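Adhesin (Streptococcus sanguinis SK1 = NCTC 7863, PDB 6VT2) binds sialylated glycans such as sialyl-T antigen through two tandem Siglec-like modules, and thereby probably attaches the bacterium to host surfaces. Local coordinates at residues N165-S170 with T183-S188. Sequence-based numbering, arbitrary orientation.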
# COMPACT_ATOMS: atom_id res chain seq x y z
N ASN A 165 -7.15 15.61 5.46
CA ASN A 165 -8.06 16.49 6.22
C ASN A 165 -7.85 17.97 5.89
O ASN A 165 -8.61 18.77 6.41
CB ASN A 165 -7.91 16.17 7.70
CG ASN A 165 -8.16 14.71 8.01
OD1 ASN A 165 -8.94 14.05 7.34
ND2 ASN A 165 -7.49 14.19 9.02
N LEU A 166 -6.88 18.33 5.04
CA LEU A 166 -6.76 19.75 4.66
C LEU A 166 -7.98 20.13 3.81
O LEU A 166 -8.59 19.23 3.25
CB LEU A 166 -5.43 19.98 3.92
CG LEU A 166 -4.15 19.82 4.74
CD1 LEU A 166 -2.93 20.15 3.89
CD2 LEU A 166 -4.14 20.70 5.96
N PRO A 167 -8.37 21.42 3.70
CA PRO A 167 -9.45 21.80 2.79
C PRO A 167 -9.24 21.24 1.37
O PRO A 167 -8.15 21.13 0.94
CB PRO A 167 -9.46 23.32 2.79
CG PRO A 167 -8.78 23.72 4.08
CD PRO A 167 -7.85 22.58 4.43
N ALA A 168 -10.29 20.84 0.67
CA ALA A 168 -10.20 20.33 -0.71
C ALA A 168 -9.92 21.49 -1.64
O ALA A 168 -9.41 21.27 -2.73
CB ALA A 168 -11.52 19.68 -1.08
N THR A 169 -10.23 22.69 -1.19
CA THR A 169 -9.99 23.90 -1.99
C THR A 169 -8.51 24.33 -1.84
O THR A 169 -8.17 25.33 -2.43
CB THR A 169 -11.05 24.92 -1.57
OG1 THR A 169 -11.41 24.53 -0.25
CG2 THR A 169 -12.29 24.83 -2.43
N SER A 170 -7.73 23.63 -1.02
CA SER A 170 -6.31 23.96 -0.79
C SER A 170 -5.55 23.74 -2.09
O SER A 170 -5.87 22.78 -2.77
CB SER A 170 -5.68 23.17 0.31
OG SER A 170 -6.40 23.25 1.50
N THR A 183 -1.70 26.53 -0.11
CA THR A 183 -2.45 27.78 0.03
C THR A 183 -3.85 27.38 0.42
O THR A 183 -4.49 26.72 -0.31
CB THR A 183 -2.44 28.62 -1.24
OG1 THR A 183 -1.09 28.93 -1.54
CG2 THR A 183 -3.18 29.92 -1.12
N TYR A 184 -4.27 27.78 1.59
CA TYR A 184 -5.62 27.51 2.04
C TYR A 184 -6.52 28.45 1.30
O TYR A 184 -6.22 29.43 0.74
CB TYR A 184 -5.69 27.69 3.54
CG TYR A 184 -4.83 26.66 4.15
CD1 TYR A 184 -5.00 25.33 3.91
CD2 TYR A 184 -3.76 27.08 4.88
CE1 TYR A 184 -4.13 24.41 4.41
CE2 TYR A 184 -2.92 26.17 5.45
CZ TYR A 184 -3.09 24.83 5.21
OH TYR A 184 -2.24 23.94 5.74
N PRO A 185 -7.97 28.19 1.25
CA PRO A 185 -8.96 29.02 0.53
C PRO A 185 -8.96 30.49 0.90
O PRO A 185 -9.35 31.34 0.11
CB PRO A 185 -10.30 28.36 0.89
CG PRO A 185 -9.99 27.01 1.33
CD PRO A 185 -8.56 26.99 1.82
N ASP A 186 -8.51 30.84 2.09
CA ASP A 186 -8.42 32.24 2.46
C ASP A 186 -7.11 32.90 2.09
O ASP A 186 -6.91 34.06 2.42
CB ASP A 186 -8.70 32.36 3.98
CG ASP A 186 -7.58 31.90 4.82
OD1 ASP A 186 -6.74 31.10 4.32
OD2 ASP A 186 -7.49 32.32 5.99
N GLY A 187 -6.26 32.21 1.36
CA GLY A 187 -4.98 32.80 0.95
C GLY A 187 -3.88 32.66 1.97
O GLY A 187 -2.79 32.97 1.66
N SER A 188 -4.16 32.11 3.14
CA SER A 188 -3.10 31.85 4.13
C SER A 188 -2.38 30.57 3.67
O SER A 188 -2.90 29.82 2.91
CB SER A 188 -3.62 31.79 5.53
OG SER A 188 -4.42 30.69 5.73
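Tyr184 and Pro185 pack against Leu166, Pro167, Thr169 and Ser170, a worked example of two segments meeting mainly through side chains, with no hydrogen bond between them. From CB outward, Tyr184 has CG anti to its own carbonyl carbon (chi1 -65°), which turns the CD1-CE1 side of the ring to segment 165-170. CD1 meets Ser170 OG at 3.5 Å, at the ring edge and near the ring plane, while Pro167 CD approaches the same CD1 obliquely at 4.0 Å. One atom further out, CE1 has Ser170 OG at 3.9 Å and meets Leu166 CD2 obliquely at 4.0 Å. At the tip, OH lies against that methyl group and hydrogen-bonds to Asp190, a ligand of the nearby calcium ion. Ser170 OG is itself held in place, donating to Pro167 O at 2.8 Å from above the carbonyl plane; Ser170 N reaches that oxygen from the same face, so two donors grip it. The backbones add a CA-H...O contact, Ser170 CA to Thr183 O (3.3 Å, 138° at the hydrogen). Pro185 CD makes an apolar contact with Pro167 CB at 3.9 Å. Separately, the Thr169 hydroxyl OG1 sits 3.3 Å from Pro185 CG, the side chains crossing at about a right angle. Next along the chain, Asp186 OD1 accepts from Ser188 N and OG, the first bond making an Asx turn. Within the atypical Rib domain, the loop between helix 149-162 and strand 171-174 thus meets the turn linking strands 180-183 and 189-192.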